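Local coordinates for protein glycoside hydrolase family 81 (Clostridium thermocellum, PDB 6FOP) that probably hydrolyses beta-1,3-glucans such as laminarin as a component of the cellulosome, at residues 55-60 and 203-208; 103-108 and 113-118; 425-430 and 435-440; 625-630 and 659-664. One frame throughout, in Å; residues are numbered along the deposited sequence.

Interaction 1: 55-60 and 203-208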
loop_
_atom_site.group_PDB
_atom_site.type_symbol
_atom_site.label_atom_id
_atom_site.label_comp_id
_atom_site.label_asym_id
_atom_site.label_seq_id
_atom_site.Cartn_x
_atom_site.Cartn_y
_atom_site.Cartn_z
ATOM N N ALA A 55 2.359 -11.141 9.889
ATOM C CA ALA A 55 3.708 -10.790 9.512
ATOM C C ALA A 55 4.174 -11.466 8.240
ATOM O O ALA A 55 4.592 -10.771 7.295
ATOM C CB ALA A 55 4.669 -11.080 10.670
ATOM N N HIS A 56 4.031 -12.787 8.204
ATOM C CA HIS A 56 4.360 -13.673 7.069
ATOM C C HIS A 56 5.866 -13.968 6.984
ATOM O O HIS A 56 6.663 -13.046 6.834
ATOM C CB HIS A 56 3.891 -13.146 5.701
ATOM C CG HIS A 56 2.434 -12.794 5.595
ATOM N ND1 HIS A 56 2.020 -11.673 4.911
ATOM C CD2 HIS A 56 1.301 -13.398 6.038
ATOM C CE1 HIS A 56 0.701 -11.588 4.947
ATOM N NE2 HIS A 56 0.234 -12.637 5.596
ATOM N N PRO A 57 6.273 -15.234 7.066
ATOM C CA PRO A 57 5.400 -16.430 7.084
ATOM C C PRO A 57 4.655 -16.684 8.403
ATOM O O PRO A 57 3.746 -17.506 8.435
ATOM C CB PRO A 57 6.378 -17.560 6.733
ATOM C CG PRO A 57 7.679 -17.043 7.286
ATOM C CD PRO A 57 7.688 -15.595 6.902
ATOM N N LEU A 58 5.097 -16.049 9.479
ATOM C CA LEU A 58 4.473 -16.233 10.797
ATOM C C LEU A 58 3.302 -15.306 11.045
ATOM O O LEU A 58 3.242 -14.166 10.525
ATOM C CB LEU A 58 5.488 -15.994 11.924
ATOM C CG LEU A 58 6.654 -16.977 11.990
ATOM C CD1 LEU A 58 7.753 -16.473 12.908
ATOM C CD2 LEU A 58 6.216 -18.330 12.478
ATOM N N THR A 59 2.409 -15.757 11.902
ATOM C CA THR A 59 1.366 -14.915 12.439
ATOM C C THR A 59 1.362 -14.997 13.943
ATOM O O THR A 59 1.815 -16.001 14.524
ATOM C CB THR A 59 -0.017 -15.237 11.844
ATOM O OG1 THR A 59 -0.436 -16.527 12.279
ATOM C CG2 THR A 59 0.020 -15.226 10.312
ATOM N N PHE A 60 0.821 -13.965 14.579
ATOM C CA PHE A 60 0.888 -13.837 16.039
ATOM C C PHE A 60 -0.404 -13.298 16.607
ATOM O O PHE A 60 -1.198 -12.679 15.888
ATOM C CB PHE A 60 2.029 -12.874 16.450
ATOM C CG PHE A 60 3.355 -13.203 15.839
ATOM C CD1 PHE A 60 4.194 -14.137 16.437
ATOM C CD2 PHE A 60 3.779 -12.575 14.652
ATOM C CE1 PHE A 60 5.403 -14.461 15.856
ATOM C CE2 PHE A 60 4.985 -12.904 14.073
ATOM C CZ PHE A 60 5.818 -13.837 14.698
ATOM N N ILE A 203 12.547 -18.208 18.171
ATOM C CA ILE A 203 11.909 -19.352 17.508
ATOM C C ILE A 203 12.013 -19.102 16.010
ATOM O O ILE A 203 12.186 -17.933 15.585
ATOM C CB ILE A 203 10.452 -19.557 17.947
ATOM C CG1 ILE A 203 9.518 -18.445 17.450
ATOM C CG2 ILE A 203 10.376 -19.669 19.464
ATOM C CD1 ILE A 203 8.961 -18.616 16.043
ATOM N N ALA A 204 11.931 -20.163 15.219
ATOM C CA ALA A 204 11.770 -20.032 13.757
ATOM C C ALA A 204 10.816 -21.049 13.276
ATOM O O ALA A 204 10.796 -22.180 13.762
ATOM C CB ALA A 204 13.074 -20.192 12.995
ATOM N N VAL A 205 10.040 -20.681 12.271
ATOM C CA VAL A 205 9.315 -21.666 11.481
ATOM C C VAL A 205 10.270 -22.230 10.420
ATOM O O VAL A 205 10.963 -21.481 9.727
ATOM C CB VAL A 205 8.018 -21.121 10.859
ATOM C CG1 VAL A 205 8.244 -19.913 9.941
ATOM C CG2 VAL A 205 7.284 -22.229 10.106
ATOM N N LEU A 206 10.367 -23.556 10.384
ATOM C CA LEU A 206 11.327 -24.260 9.541
ATOM C C LEU A 206 10.620 -24.832 8.337
ATOM O O LEU A 206 9.461 -25.194 8.424
ATOM C CB LEU A 206 11.957 -25.403 10.343
ATOM C CG LEU A 206 12.638 -24.976 11.636
ATOM C CD1 LEU A 206 13.036 -26.204 12.455
ATOM C CD2 LEU A 206 13.841 -24.095 11.378
ATOM N N PRO A 207 11.349 -24.987 7.227
ATOM C CA PRO A 207 10.755 -25.528 6.018
ATOM C C PRO A 207 10.724 -27.060 5.994
ATOM O O PRO A 207 10.105 -27.635 5.094
ATOM C CB PRO A 207 11.677 -25.000 4.905
ATOM C CG PRO A 207 12.988 -24.800 5.586
ATOM C CD PRO A 207 12.676 -24.393 6.995
ATOM N N ASP A 208 11.386 -27.714 6.945
ATOM C CA ASP A 208 11.431 -29.182 6.978
ATOM C C ASP A 208 11.873 -29.604 8.375
ATOM O O ASP A 208 12.175 -28.751 9.198
ATOM C CB ASP A 208 12.367 -29.735 5.868
ATOM C CG ASP A 208 13.804 -29.311 6.033
ATOM O OD1 ASP A 208 14.405 -29.703 7.044
ATOM O OD2 ASP A 208 14.333 -28.559 5.164
#
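Leu58 meets Val205 and Ile203 with its far carbons, a small case of how a leucine just before a strand can pack against a facing sheet. Its CB stands back from the partner strand, and contact starts one bond further on, where CG comes to 3.9 Å from Val205 CG1. There the chain forks. Branch CD2 goes to the valine, 3.6 Å from its CG1, and also lies close to its CB, the two side chains sliding past one another in opposite directions. Branch CD1 turns to Ile203 and reaches its CD1 at 4.0 Å. Val205 presents CG1 because chi1 of 58° sets that methyl between backbone N and carbonyl carbon, and Pro57 CG touches the same methyl at 4.0 Å. A cis peptide bond precedes Pro57, and within this loop His56 N donates to Leu58 O at 2.8 Å. Val205 also touches Val170 and Tyr172 of strand 170-175, which continue the apolar layer. With strand 59-63 in one antiparallel sheet and strand 200-206 in another, this buried, purely apolar meeting is characteristic of the interior of a beta-sandwich, consistent with the N-terminal domain of family 81 enzymes.

Interaction 2: 103-108 and 113-118; sequences RADKIS and DAVMAS
Asp113 takes two residues of the opposite strand, Asp105 and Lys106, where regular antiparallel pairing would offer one. Its carbonyl O accepts from Asp105 N at 2.8 Å and, more weakly, from Lys106 N at 3.3 Å, while Asp113 N returns a nearly straight bond (168°) to Lys106 O. Before this point the strands pair regularly: Arg103 and Val115 exchange two backbone bonds, of which Val115 N to Arg103 O measures 2.8 Å, and Ala104 faces Ala114 as a non-hydrogen-bonded pair. The extra residue swings the CB of Asp105 toward the partner strand, 4.0 Å from Val115 CG2. Lys106 runs beside Asp113, pointing the same way. The backbone already sets its CB 3.5 Å from Asp113 OD2; in one of its two conformers, CG anti to backbone N (chi1 -176°) and an extended chain bring CD beside that oxygen too. A single water donates a hydrogen bond to Asp105 OD2 and one to Asp113 OD2, 2.7 Å from each, and so spaces two carboxylates that would otherwise probably repel. Further out, Lys124 forms a salt bridge with Asp105 OD2, Thr28 and Asn30 hold its OD1, Thr126 binds Asp113 OD1, and Lys106 NZ, in that same conformer, reaches Thr226 O. The whole is a classic beta bulge in the hairpin of strands 103-107 and 111-118, whose strand 103-107 is the outermost on one edge of the antiparallel eight-stranded sheet.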
loop_
_atom_site.group_PDB
_atom_site.type_symbol
_atom_site.label_atom_id
_atom_site.label_comp_id
_atom_site.label_asym_id
_atom_site.label_seq_id
_atom_site.Cartn_x
_atom_site.Cartn_y
_atom_site.Cartn_z
ATOM N N ARG A 103 1.895 -3.654 24.600
ATOM C CA ARG A 103 2.158 -2.286 24.149
ATOM C C ARG A 103 3.283 -2.232 23.130
ATOM O O ARG A 103 4.305 -2.897 23.278
ATOM C CB ARG A 103 2.535 -1.393 25.315
ATOM C CG ARG A 103 1.375 -1.184 26.285
ATOM C CD ARG A 103 1.758 -0.436 27.541
ATOM N NE ARG A 103 0.552 -0.166 28.335
ATOM C CZ ARG A 103 -0.150 0.977 28.326
ATOM N NH1 ARG A 103 0.201 2.030 27.579
ATOM N NH2 ARG A 103 -1.236 1.073 29.080
ATOM N N ALA A 104 3.114 -1.409 22.087
ATOM C CA ALA A 104 4.194 -1.223 21.113
ATOM C C ALA A 104 5.293 -0.353 21.715
ATOM O O ALA A 104 5.023 0.700 22.258
ATOM C CB ALA A 104 3.676 -0.588 19.830
ATOM N N ASP A 105 6.523 -0.816 21.555
ATOM C CA ASP A 105 7.725 -0.143 22.046
ATOM C C ASP A 105 8.550 0.523 20.934
ATOM O O ASP A 105 9.142 1.596 21.143
ATOM C CB ASP A 105 8.579 -1.178 22.808
ATOM C CG ASP A 105 9.730 -0.558 23.563
ATOM O OD1 ASP A 105 9.491 0.108 24.584
ATOM O OD2 ASP A 105 10.873 -0.768 23.129
ATOM N N LYS A 106 8.582 -0.121 19.768
ATOM C CA LYS A 106 9.345 0.341 18.604
ATOM C C LYS A 106 8.668 -0.225 17.354
ATOM O O LYS A 106 8.342 -1.411 17.303
ATOM C CB LYS A 106 10.808 -0.118 18.686
ATOM C CG LYS A 106 11.720 0.392 17.583
ATOM C CD LYS A 106 13.197 0.050 17.787
ATOM C CE LYS A 106 14.070 0.608 16.657
ATOM N NZ LYS A 106 15.527 0.302 16.754
ATOM N N ILE A 107 8.457 0.625 16.347
ATOM C CA ILE A 107 7.899 0.195 15.064
ATOM C C ILE A 107 8.856 0.682 14.003
ATOM O O ILE A 107 9.114 1.888 13.887
ATOM C CB ILE A 107 6.476 0.703 14.833
ATOM C CG1 ILE A 107 5.525 0.168 15.910
ATOM C CG2 ILE A 107 6.012 0.273 13.447
ATOM C CD1 ILE A 107 4.143 0.812 15.918
ATOM N N SER A 108 9.426 -0.254 13.261
ATOM C CA SER A 108 10.295 0.076 12.139
ATOM C C SER A 108 9.602 -0.253 10.810
ATOM O O SER A 108 8.387 -0.489 10.777
ATOM C CB SER A 108 11.671 -0.581 12.308
ATOM O OG SER A 108 11.541 -1.977 12.395
ATOM N N ASP A 113 8.539 -4.128 17.888
ATOM C CA ASP A 113 8.851 -4.613 19.227
ATOM C C ASP A 113 7.658 -4.282 20.108
ATOM O O ASP A 113 7.233 -3.124 20.146
ATOM C CB ASP A 113 10.058 -3.892 19.818
ATOM C CG ASP A 113 11.352 -4.114 19.058
ATOM O OD1 ASP A 113 11.486 -5.073 18.270
ATOM O OD2 ASP A 113 12.270 -3.279 19.261
ATOM N N ALA A 114 7.143 -5.285 20.825
ATOM C CA ALA A 114 6.042 -5.087 21.778
ATOM C C ALA A 114 6.426 -5.651 23.139
ATOM O O ALA A 114 7.152 -6.638 23.214
ATOM C CB ALA A 114 4.768 -5.747 21.273
ATOM N N VAL A 115 5.890 -5.036 24.188
ATOM C CA VAL A 115 6.214 -5.424 25.556
ATOM C C VAL A 115 4.932 -5.783 26.293
ATOM O O VAL A 115 3.923 -5.081 26.199
ATOM C CB VAL A 115 6.886 -4.252 26.311
ATOM C CG1 VAL A 115 7.075 -4.586 27.800
ATOM C CG2 VAL A 115 8.220 -3.916 25.693
ATOM N N MET A 116 5.001 -6.892 27.027
ATOM C CA MET A 116 3.988 -7.283 27.998
ATOM C C MET A 116 4.698 -7.299 29.353
ATOM O O MET A 116 5.717 -7.952 29.487
ATOM C CB MET A 116 3.479 -8.687 27.648
ATOM C CG MET A 116 3.134 -8.870 26.201
ATOM S SD MET A 116 2.533 -10.521 25.905
ATOM C CE MET A 116 0.915 -10.142 26.586
ATOM N N ALA A 117 4.165 -6.602 30.352
ATOM C CA ALA A 117 4.856 -6.504 31.629
ATOM C C ALA A 117 3.901 -6.425 32.796
ATOM O O ALA A 117 2.915 -5.697 32.754
ATOM C CB ALA A 117 5.758 -5.274 31.629
ATOM N N SER A 118 4.239 -7.145 33.860
ATOM C CA SER A 118 3.615 -6.942 35.162
ATOM C C SER A 118 4.741 -6.476 36.093
ATOM O O SER A 118 5.890 -6.324 35.684
ATOM C CB SER A 118 3.059 -8.256 35.674
ATOM O OG SER A 118 4.143 -9.040 36.151
HETATM O O HOH W 1 12.692 -1.713 21.419
HETATM O O HOH W 2 15.532 -2.211 18.630
#

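Interaction 3: 425-430 and 435-440; sequences HAAAQI and PQWASR
Two torsions bring the methyls of Ile430 over a face of Trp437. In Trp437, CG stands anti to the backbone N (chi1 -171°), which sends the indole back toward helix 416-433; in Ile430, chi1 of -63° leaves the CG2 branch trans to its own N and aimed at that indole. CG2 settles over one ring face, displaced toward the rim, 3.5 Å from CE3 of Trp437 and almost as close to CD2. On the same face the other branch ends in CD1, which sits 4.1 Å from the centroid of the six-membered ring of Trp437 and only 14° off its normal, a CH-pi contact. The isoleucine thus straddles the benzene half of the indole, while Ala427 CB makes a looser touch on CZ3. Lys373 and Leu376 of helix 362-379 contact both Ile430 and Trp437, and the ring of Trp443 also meets the indole. Nearby, Gln436 O accepts from Ser439 N and from Ser439 OG, the latter at 3.1 Å, fixing the bend before helix 440-455, whose N-cap is Ser439. This short turn links successive helices of the C-terminal domain, consistent with the helical-hairpin barrel of its clan. Across the two segments nothing polar is exchanged: the direct contact rests on dispersion and CH-pi attraction, and the single indole N-H is satisfied from outside, by Glu377 OE2.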
loop_
_atom_site.group_PDB
_atom_site.type_symbol
_atom_site.label_atom_id
_atom_site.label_comp_id
_atom_site.label_asym_id
_atom_site.label_seq_id
_atom_site.Cartn_x
_atom_site.Cartn_y
_atom_site.Cartn_z
ATOM N N HIS A 425 -4.485 15.310 -6.257
ATOM C CA HIS A 425 -4.595 15.329 -7.710
ATOM C C HIS A 425 -5.005 16.746 -8.192
ATOM O O HIS A 425 -4.376 17.322 -9.082
ATOM C CB HIS A 425 -5.511 14.248 -8.243
ATOM C CG HIS A 425 -5.472 14.134 -9.728
ATOM N ND1 HIS A 425 -6.410 13.428 -10.435
ATOM C CD2 HIS A 425 -4.591 14.611 -10.648
ATOM C CE1 HIS A 425 -6.119 13.485 -11.724
ATOM N NE2 HIS A 425 -5.038 14.213 -11.883
ATOM N N ALA A 426 -6.034 17.292 -7.555
ATOM C CA ALA A 426 -6.495 18.625 -7.918
ATOM C C ALA A 426 -5.404 19.648 -7.684
ATOM O O ALA A 426 -5.185 20.531 -8.517
ATOM C CB ALA A 426 -7.749 18.981 -7.156
ATOM N N ALA A 427 -4.713 19.559 -6.559
ATOM C CA ALA A 427 -3.626 20.498 -6.268
ATOM C C ALA A 427 -2.517 20.405 -7.296
ATOM O O ALA A 427 -1.957 21.417 -7.699
ATOM C CB ALA A 427 -3.073 20.244 -4.893
ATOM N N ALA A 428 -2.168 19.187 -7.690
ATOM C CA ALA A 428 -1.153 18.976 -8.719
ATOM C C ALA A 428 -1.553 19.572 -10.063
ATOM O O ALA A 428 -0.699 20.187 -10.753
ATOM C CB ALA A 428 -0.829 17.503 -8.849
ATOM N N GLN A 429 -2.810 19.361 -10.469
ATOM C CA GLN A 429 -3.256 19.964 -11.727
ATOM C C GLN A 429 -3.180 21.497 -11.656
ATOM O O GLN A 429 -2.798 22.140 -12.651
ATOM C CB GLN A 429 -4.654 19.500 -12.076
ATOM C CG GLN A 429 -4.806 18.019 -12.420
ATOM C CD GLN A 429 -4.006 17.574 -13.625
ATOM O OE1 GLN A 429 -3.547 18.392 -14.420
ATOM N NE2 GLN A 429 -3.820 16.270 -13.777
ATOM N N ILE A 430 -3.528 22.087 -10.510
ATOM C CA ILE A 430 -3.342 23.524 -10.353
ATOM C C ILE A 430 -1.857 23.883 -10.447
ATOM O O ILE A 430 -1.488 24.841 -11.152
ATOM C CB ILE A 430 -3.975 24.065 -9.071
ATOM C CG1 ILE A 430 -5.476 23.861 -9.090
ATOM C CG2 ILE A 430 -3.631 25.531 -8.870
ATOM C CD1 ILE A 430 -6.121 24.020 -7.759
ATOM N N PRO A 435 2.337 28.095 -10.880
ATOM C CA PRO A 435 3.410 27.921 -9.910
ATOM C C PRO A 435 3.295 28.843 -8.701
ATOM O O PRO A 435 3.834 28.538 -7.636
ATOM C CB PRO A 435 4.677 28.221 -10.730
ATOM C CG PRO A 435 4.231 29.169 -11.790
ATOM C CD PRO A 435 2.813 28.776 -12.105
ATOM N N GLN A 436 2.640 29.978 -8.887
ATOM C CA GLN A 436 2.442 30.952 -7.826
ATOM C C GLN A 436 1.526 30.354 -6.734
ATOM O O GLN A 436 1.879 30.295 -5.558
ATOM C CB GLN A 436 1.837 32.210 -8.493
ATOM C CG GLN A 436 1.422 33.327 -7.600
ATOM C CD GLN A 436 0.753 34.412 -8.398
ATOM O OE1 GLN A 436 -0.262 34.177 -9.049
ATOM N NE2 GLN A 436 1.325 35.588 -8.381
ATOM N N TRP A 437 0.382 29.838 -7.158
ATOM C CA TRP A 437 -0.600 29.246 -6.229
ATOM C C TRP A 437 -0.004 28.083 -5.407
ATOM O O TRP A 437 -0.232 27.945 -4.204
ATOM C CB TRP A 437 -1.801 28.723 -7.028
ATOM C CG TRP A 437 -2.972 28.296 -6.212
ATOM C CD1 TRP A 437 -4.064 29.051 -5.894
ATOM C CD2 TRP A 437 -3.207 27.000 -5.629
ATOM N NE1 TRP A 437 -4.940 28.333 -5.156
ATOM C CE2 TRP A 437 -4.433 27.079 -4.946
ATOM C CE3 TRP A 437 -2.488 25.797 -5.604
ATOM C CZ2 TRP A 437 -4.996 25.991 -4.278
ATOM C CZ3 TRP A 437 -3.042 24.713 -4.913
ATOM C CH2 TRP A 437 -4.279 24.818 -4.272
ATOM N N ALA A 438 0.774 27.258 -6.088
ATOM C CA ALA A 438 1.336 26.053 -5.503
ATOM C C ALA A 438 2.600 26.284 -4.684
ATOM O O ALA A 438 3.101 25.337 -4.059
ATOM C CB ALA A 438 1.627 25.043 -6.610
ATOM N N SER A 439 3.160 27.498 -4.696
ATOM C CA SER A 439 4.363 27.755 -3.918
ATOM C C SER A 439 4.119 27.494 -2.416
ATOM O O SER A 439 2.975 27.646 -1.910
ATOM C CB SER A 439 4.831 29.189 -4.154
ATOM O OG SER A 439 4.050 30.083 -3.413
ATOM N N ARG A 440 5.190 27.114 -1.711
ATOM C CA ARG A 440 5.111 26.836 -0.267
ATOM C C ARG A 440 4.564 28.003 0.552
ATOM O O ARG A 440 3.841 27.778 1.518
ATOM C CB ARG A 440 6.460 26.373 0.317
ATOM C CG ARG A 440 6.721 24.885 0.148
ATOM C CD ARG A 440 7.862 24.415 1.049
ATOM N NE ARG A 440 7.511 24.579 2.461
ATOM C CZ ARG A 440 6.702 23.776 3.162
ATOM N NH1 ARG A 440 6.137 22.702 2.612
ATOM N NH2 ARG A 440 6.450 24.048 4.438
#

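Interaction 4: 625-630 and 659-664; sequences YDPAAA and LGLPDF
Just along the chain from the place where Leu661 touches Pro627, Asp663 OD2 is gripped by two groups, a salt bridge from Arg682 NE and a hydrogen bond from Asn677 ND2. Both partners belong to the C-terminal antiparallel sheet, in which strand 661-662 is an outermost member, and the contact brings that strand against the N-terminus of helix 627-633. Asp626 is the N-cap of this helix: its OD1 accepts from Ala629 N at 3.1 Å, met from well above the carboxylate plane, while its carbonyl O accepts from Ala630 N at 3.0 Å. The cap ties down the first turn, where Pro627 sits. On the other side, helix 646-659 stops at Gly660, whose positive phi of 96° turns the chain into the strand. Leu661 then leans over, its CG anti to the carbonyl carbon (chi1 -55°), and its side chain crosses that of Pro627 at a slant. Leu656 and Asp657 of helix 646-659 also touch the proline, so it is touched by both helix and strand. Of the leucine methyls, CD2 of Leu661 lies 3.9 Å from Pro627 CD, and CD1 rests 3.8 Å from Tyr625 O.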
loop_
_atom_site.group_PDB
_atom_site.type_symbol
_atom_site.label_atom_id
_atom_site.label_comp_id
_atom_site.label_asym_id
_atom_site.label_seq_id
_atom_site.Cartn_x
_atom_site.Cartn_y
_atom_site.Cartn_z
ATOM N N TYR A 625 -7.743 -3.271 -24.160
ATOM C CA TYR A 625 -7.634 -4.436 -25.055
ATOM C C TYR A 625 -8.170 -4.107 -26.469
ATOM O O TYR A 625 -7.510 -4.373 -27.458
ATOM C CB TYR A 625 -8.424 -5.596 -24.446
ATOM C CG TYR A 625 -8.607 -6.796 -25.328
ATOM C CD1 TYR A 625 -7.544 -7.645 -25.604
ATOM C CD2 TYR A 625 -9.851 -7.087 -25.906
ATOM C CE1 TYR A 625 -7.709 -8.762 -26.406
ATOM C CE2 TYR A 625 -10.027 -8.206 -26.700
ATOM C CZ TYR A 625 -8.956 -9.031 -26.958
ATOM O OH TYR A 625 -9.143 -10.129 -27.768
ATOM N N ASP A 626 -9.377 -3.554 -26.535
ATOM C CA ASP A 626 -10.040 -3.290 -27.829
ATOM C C ASP A 626 -10.776 -1.951 -27.753
ATOM O O ASP A 626 -11.970 -1.906 -27.449
ATOM C CB ASP A 626 -10.977 -4.432 -28.205
ATOM C CG ASP A 626 -11.544 -4.292 -29.603
ATOM O OD1 ASP A 626 -11.389 -3.207 -30.236
ATOM O OD2 ASP A 626 -12.181 -5.280 -30.043
ATOM N N PRO A 627 -10.042 -0.853 -27.999
ATOM C CA PRO A 627 -10.690 0.457 -27.918
ATOM C C PRO A 627 -11.805 0.693 -28.941
ATOM O O PRO A 627 -12.746 1.421 -28.651
ATOM C CB PRO A 627 -9.550 1.455 -28.093
ATOM C CG PRO A 627 -8.323 0.681 -28.386
ATOM C CD PRO A 627 -8.588 -0.768 -28.226
ATOM N N ALA A 628 -11.693 0.090 -30.123
ATOM C CA ALA A 628 -12.756 0.250 -31.117
ATOM C C ALA A 628 -14.072 -0.364 -30.631
ATOM O O ALA A 628 -15.141 0.239 -30.752
ATOM C CB ALA A 628 -12.345 -0.346 -32.447
ATOM N N ALA A 629 -13.983 -1.539 -30.014
ATOM C CA ALA A 629 -15.166 -2.159 -29.433
ATOM C C ALA A 629 -15.702 -1.337 -28.250
ATOM O O ALA A 629 -16.924 -1.135 -28.111
ATOM C CB ALA A 629 -14.880 -3.590 -29.021
ATOM N N ALA A 630 -14.786 -0.846 -27.408
ATOM C CA ALA A 630 -15.211 -0.032 -26.258
ATOM C C ALA A 630 -15.946 1.236 -26.712
ATOM O O ALA A 630 -16.962 1.614 -26.115
ATOM C CB ALA A 630 -14.006 0.327 -25.373
ATOM N N LEU A 659 -4.384 6.229 -30.582
ATOM C CA LEU A 659 -2.974 6.053 -30.171
ATOM C C LEU A 659 -2.530 4.609 -30.152
ATOM O O LEU A 659 -1.347 4.311 -30.390
ATOM C CB LEU A 659 -2.767 6.631 -28.774
ATOM C CG LEU A 659 -3.031 8.130 -28.540
ATOM C CD1 LEU A 659 -3.134 8.421 -27.031
ATOM C CD2 LEU A 659 -1.930 8.985 -29.103
ATOM N N GLY A 660 -3.452 3.702 -29.855
ATOM C CA GLY A 660 -3.107 2.315 -29.555
ATOM C C GLY A 660 -2.997 2.051 -28.068
ATOM O O GLY A 660 -3.335 2.886 -27.243
ATOM N N LEU A 661 -2.571 0.838 -27.758
ATOM C CA LEU A 661 -2.463 0.369 -26.401
ATOM C C LEU A 661 -1.126 0.779 -25.783
ATOM O O LEU A 661 -0.119 0.926 -26.491
ATOM C CB LEU A 661 -2.601 -1.155 -26.387
ATOM C CG LEU A 661 -3.872 -1.741 -27.032
ATOM C CD1 LEU A 661 -3.933 -3.244 -26.816
ATOM C CD2 LEU A 661 -5.115 -1.065 -26.448
ATOM N N PRO A 662 -1.077 0.901 -24.458
ATOM C CA PRO A 662 0.211 1.234 -23.843
ATOM C C PRO A 662 1.284 0.172 -24.137
ATOM O O PRO A 662 1.024 -1.018 -24.057
ATOM C CB PRO A 662 -0.096 1.297 -22.347
ATOM C CG PRO A 662 -1.339 0.482 -22.191
ATOM C CD PRO A 662 -2.143 0.747 -23.455
ATOM N N ASP A 663 2.485 0.632 -24.401
ATOM C CA ASP A 663 3.605 -0.231 -24.766
ATOM C C ASP A 663 4.639 -0.139 -23.648
ATOM O O ASP A 663 5.318 0.879 -23.497
ATOM C CB ASP A 663 4.202 0.224 -26.093
ATOM C CG ASP A 663 5.221 -0.753 -26.663
ATOM O OD1 ASP A 663 5.859 -1.472 -25.870
ATOM O OD2 ASP A 663 5.391 -0.791 -27.901
ATOM N N PHE A 664 4.741 -1.214 -22.878
ATOM C CA PHE A 664 5.624 -1.277 -21.718
ATOM C C PHE A 664 7.036 -1.748 -22.043
ATOM O O PHE A 664 7.841 -1.942 -21.148
ATOM C CB PHE A 664 4.978 -2.175 -20.673
ATOM C CG PHE A 664 3.697 -1.614 -20.159
ATOM C CD1 PHE A 664 3.712 -0.612 -19.198
ATOM C CD2 PHE A 664 2.485 -1.975 -20.733
ATOM C CE1 PHE A 664 2.528 -0.057 -18.732
ATOM C CE2 PHE A 664 1.327 -1.421 -20.277
ATOM C CZ PHE A 664 1.344 -0.469 -19.285
#

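The four contacts follow the chain from its beta-rich N-terminal part to its C-terminal sheet. Interaction 2 is nested inside the loop closed by interaction 1; their centres are 20 Å apart, and both reach the eight-stranded sheet, one through the hairpin at its edge, the other where strand 200-206 faces the loop leading into strand 59-63 of the seven-stranded sheet. Interactions 3 and 4 follow in series, 31 Å apart between centres, the first within the helical C-terminal domain and the second joining its last helices to the four-stranded sheet that ends the chain. Interactions 2 and 4, 51 Å apart, lie on opposite sides of the chain's centre. None touches another; they sample separate parts of the fold.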